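Side-chain contacts in envelope glycoprotein (Thogoto virus, PDB 5XEA), which probably attaches the virion to a host-cell receptor and then drives fusion of the viral envelope with the host membrane: residues L59-S62 against N63-C66; F425-K428 against S429-L433. All blocks are in the same frame, centred on the assembly; numbering follows the deposited sequence.

Contact 1. Residues L59-S62 against N63-C66; sequences LVDS and NTGC
The chain reverses between Asp61 and Thr64 in a type I beta turn, closed by a hydrogen bond from Thr64 N to Asp61 O (3.0 Å). The same aspartate adds a second bond through its carboxylate: Asn63 N donates to Asp61 OD1 at 2.9 Å, an almost straight bond in which the donor lies above the carboxylate plane. With Asp61 CG anti to the backbone N and beside the carbonyl carbon (chi1 -174°), the carboxylate lies where OD1 can meet Asn63 N. Two bonds on successive amides, one to backbone and one to side chain, thus fix the corner. Beyond it the carboxylate and the Asn63 amide group are turned 71° against each other. Thr64 OG1 lies 3.8 Å from Asp61 CB, but its main polar partners are Gly58 O and Gly57 N, so the hydroxyl ties the two limbs of the loop together. The methyl, Thr64 CG2, reaches Leu59 CD2 at 4.4 Å, a loose contact. A water joins Ser62 O and Thr64 O, at 2.6 and 2.8 Å. Leu59 packs on Thr64 of the second subunit, and both Leu59 and Thr64 pack on Leu59 of the third, placing this loop at the trimer interface. Further along the strand, Cys66 is disulfide-bonded to Cys54. The motif is an Asx turn superimposed on a type I beta turn, at the tip of the hairpin of strands 40-56 and 65-72, far from the chain's centre, where a gp64-like class III fusogen probably carries a fusion loop.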
loop_
_atom_site.group_PDB
_atom_site.type_symbol
_atom_site.label_atom_id
_atom_site.label_comp_id
_atom_site.label_asym_id
_atom_site.label_seq_id
_atom_site.Cartn_x
_atom_site.Cartn_y
_atom_site.Cartn_z
ATOM N N LEU B 59 -41.710 40.319 20.826
ATOM C CA LEU B 59 -41.412 39.195 21.713
ATOM C C LEU B 59 -42.562 38.871 22.664
ATOM O O LEU B 59 -42.585 37.779 23.231
ATOM C CB LEU B 59 -40.134 39.465 22.505
ATOM C CG LEU B 59 -38.840 39.210 21.699
ATOM C CD1 LEU B 59 -37.591 39.183 22.589
ATOM C CD2 LEU B 59 -38.971 37.918 20.905
ATOM N N VAL B 60 -43.511 39.794 22.869
ATOM C CA VAL B 60 -44.643 39.481 23.741
ATOM C C VAL B 60 -45.510 38.397 23.117
ATOM O O VAL B 60 -46.108 37.587 23.828
ATOM C CB VAL B 60 -45.460 40.756 24.058
ATOM C CG1 VAL B 60 -46.703 40.412 24.882
ATOM C CG2 VAL B 60 -44.605 41.766 24.804
ATOM N N ASP B 61 -45.559 38.329 21.790
ATOM C CA ASP B 61 -46.386 37.358 21.080
ATOM C C ASP B 61 -45.651 36.016 20.957
ATOM O O ASP B 61 -44.560 35.950 20.374
ATOM C CB ASP B 61 -46.739 37.924 19.706
ATOM C CG ASP B 61 -47.723 37.063 18.944
ATOM O OD1 ASP B 61 -47.821 35.837 19.222
ATOM O OD2 ASP B 61 -48.394 37.615 18.049
ATOM N N SER B 62 -46.286 34.937 21.446
ATOM C CA SER B 62 -45.677 33.612 21.487
ATOM C C SER B 62 -45.570 32.948 20.115
ATOM O O SER B 62 -44.890 31.924 19.998
ATOM C CB SER B 62 -46.459 32.695 22.440
ATOM O OG SER B 62 -47.784 32.461 21.977
ATOM N N ASN B 63 -46.215 33.484 19.083
ATOM C CA ASN B 63 -45.987 32.996 17.731
ATOM C C ASN B 63 -44.858 33.724 17.021
ATOM O O ASN B 63 -44.658 33.496 15.831
ATOM C CB ASN B 63 -47.250 33.131 16.886
ATOM C CG ASN B 63 -48.461 32.552 17.560
ATOM O OD1 ASN B 63 -49.400 33.279 17.902
ATOM N ND2 ASN B 63 -48.458 31.245 17.757
ATOM N N THR B 64 -44.150 34.636 17.683
ATOM C CA THR B 64 -42.998 35.253 17.030
ATOM C C THR B 64 -41.878 34.218 16.964
ATOM O O THR B 64 -41.597 33.530 17.950
ATOM C CB THR B 64 -42.545 36.512 17.776
ATOM O OG1 THR B 64 -43.524 37.562 17.630
ATOM C CG2 THR B 64 -41.202 37.007 17.233
ATOM N N GLY B 65 -41.281 34.053 15.805
ATOM C CA GLY B 65 -40.261 33.032 15.656
ATOM C C GLY B 65 -40.198 32.555 14.223
ATOM O O GLY B 65 -40.808 33.132 13.340
ATOM N N CYS B 66 -39.428 31.485 14.004
ATOM C CA CYS B 66 -39.198 30.967 12.657
ATOM C C CYS B 66 -39.329 29.456 12.615
ATOM O O CYS B 66 -38.948 28.749 13.557
ATOM C CB CYS B 66 -37.804 31.318 12.112
ATOM S SG CYS B 66 -37.495 33.061 11.751
HETATM O O HOH W 1 -42.841 31.079 18.622
#

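Contact 2. Residues F425-K428 against S429-L433; sequences FVVK and SKDAL
Val427 and Asp431, one helical turn apart, lie side by side and point the same way, Val427 CG1 coming 3.7 Å from Asp431 OD1. Asp431 CG sits beside its own backbone N (chi1 -68°), a torsion that lays the carboxylate back along the preceding turn, with CG 3.2 Å from Val427 O. Lys430 runs alongside the same valine: its chain bends at chi3 (57°), bringing CE within 4.1 Å of Val427 CG1 and curling the ammonium toward the neighbouring acid. The resulting salt bridge, Lys430 NZ to Asp431 OD2 at 3.4 Å, links adjacent residues. Beneath these side chains four i to i+4 backbone bonds join 425-428 to 429-433, among them Asp431 N to Val427 O (2.8 Å) and Ser429 N to Phe425 O (2.9 Å).

The other face of the helix looks onto the sheet. Phe425, Val426 and the buried Ser429 meet Phe187 of strand 187-192, while Ala432 and Leu433 pack on Arg141 of strand 133-156. Arg141 NH2 also bonds to Ser429 O, which already accepts Leu433 N in the helix, so one carbonyl serves two donors. Lys430 and Leu433 touch Gln435 and Met438 of a second subunit. Helix 421-437 is thus a helix packed on a beta sheet, across strands 187-192 and 133-156, beside a second subunit.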
loop_
_atom_site.group_PDB
_atom_site.type_symbol
_atom_site.label_atom_id
_atom_site.label_comp_id
_atom_site.label_asym_id
_atom_site.label_seq_id
_atom_site.Cartn_x
_atom_site.Cartn_y
_atom_site.Cartn_z
ATOM N N PHE B 425 -17.173 13.263 -4.375
ATOM C CA PHE B 425 -18.166 14.302 -4.665
ATOM C C PHE B 425 -19.215 14.390 -3.566
ATOM O O PHE B 425 -19.693 15.483 -3.235
ATOM C CB PHE B 425 -18.837 14.003 -6.011
ATOM C CG PHE B 425 -19.866 15.040 -6.470
ATOM C CD1 PHE B 425 -19.459 16.243 -7.033
ATOM C CD2 PHE B 425 -21.225 14.755 -6.427
ATOM C CE1 PHE B 425 -20.391 17.182 -7.485
ATOM C CE2 PHE B 425 -22.175 15.689 -6.887
ATOM C CZ PHE B 425 -21.758 16.896 -7.417
ATOM N N VAL B 426 -19.618 13.244 -3.017
ATOM C CA VAL B 426 -20.627 13.238 -1.954
ATOM C C VAL B 426 -20.093 13.926 -0.702
ATOM O O VAL B 426 -20.810 14.692 -0.043
ATOM C CB VAL B 426 -21.064 11.790 -1.659
ATOM C CG1 VAL B 426 -22.099 11.746 -0.519
ATOM C CG2 VAL B 426 -21.551 11.106 -2.946
ATOM N N VAL B 427 -18.831 13.648 -0.347
ATOM C CA VAL B 427 -18.205 14.248 0.834
ATOM C C VAL B 427 -18.009 15.743 0.637
ATOM O O VAL B 427 -18.272 16.539 1.548
ATOM C CB VAL B 427 -16.854 13.556 1.135
ATOM C CG1 VAL B 427 -16.186 14.162 2.414
ATOM C CG2 VAL B 427 -17.020 12.054 1.270
ATOM N N LYS B 428 -17.533 16.147 -0.549
ATOM C CA LYS B 428 -17.417 17.572 -0.874
ATOM C C LYS B 428 -18.763 18.285 -0.783
ATOM O O LYS B 428 -18.835 19.447 -0.362
ATOM C CB LYS B 428 -16.829 17.747 -2.281
ATOM C CG LYS B 428 -15.336 17.424 -2.371
ATOM C CD LYS B 428 -14.824 17.411 -3.819
ATOM C CE LYS B 428 -13.440 16.743 -3.885
ATOM N NZ LYS B 428 -12.995 16.467 -5.285
ATOM N N SER B 429 -19.838 17.627 -1.214
ATOM C CA SER B 429 -21.160 18.243 -1.087
ATOM C C SER B 429 -21.509 18.481 0.384
ATOM O O SER B 429 -21.997 19.560 0.759
ATOM C CB SER B 429 -22.205 17.353 -1.763
ATOM O OG SER B 429 -23.516 17.815 -1.456
ATOM N N LYS B 430 -21.242 17.481 1.233
ATOM C CA LYS B 430 -21.463 17.621 2.674
ATOM C C LYS B 430 -20.600 18.724 3.262
ATOM O O LYS B 430 -21.072 19.516 4.082
ATOM C CB LYS B 430 -21.169 16.294 3.398
ATOM C CG LYS B 430 -21.163 16.443 4.947
ATOM C CD LYS B 430 -20.267 15.438 5.666
ATOM C CE LYS B 430 -18.829 15.520 5.176
ATOM N NZ LYS B 430 -17.874 15.064 6.206
ATOM N N ASP B 431 -19.317 18.768 2.887
ATOM C CA ASP B 431 -18.422 19.784 3.437
ATOM C C ASP B 431 -18.867 21.177 3.033
ATOM O O ASP B 431 -18.814 22.120 3.836
ATOM C CB ASP B 431 -16.989 19.550 2.958
ATOM C CG ASP B 431 -16.375 18.282 3.529
ATOM O OD1 ASP B 431 -15.467 17.720 2.874
ATOM O OD2 ASP B 431 -16.786 17.855 4.631
ATOM N N ALA B 432 -19.283 21.328 1.779
ATOM C CA ALA B 432 -19.744 22.623 1.294
ATOM C C ALA B 432 -21.027 23.063 1.999
ATOM O O ALA B 432 -21.221 24.251 2.253
ATOM C CB ALA B 432 -19.949 22.548 -0.221
ATOM N N LEU B 433 -21.924 22.124 2.312
ATOM C CA LEU B 433 -23.136 22.498 3.037
ATOM C C LEU B 433 -22.795 23.034 4.422
ATOM O O LEU B 433 -23.406 24.001 4.894
ATOM C CB LEU B 433 -24.100 21.304 3.132
ATOM C CG LEU B 433 -25.447 21.620 3.834
ATOM C CD1 LEU B 433 -26.222 22.730 3.125
ATOM C CD2 LEU B 433 -26.307 20.374 4.018
#

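In the fold
Contact 1 precedes contact 2 by some 360 residues along the chain, and their centres lie 35 Å apart, with about 17 Å between their nearest atoms. One antiparallel sheet nevertheless relates them. Contact 1 forms the turn between strands 40-56 and 65-72, far out at 59 Å from the chain's centre, whereas the helix of contact 2, at 26 Å, rests on strands 133-156 and 187-192, both of which pair with strand 40-56. The late C-terminal segment has therefore returned to pack on the sheet whose hairpin carries the tip. The second subunit is met at both places, consistent with an interface that runs along this elongated region.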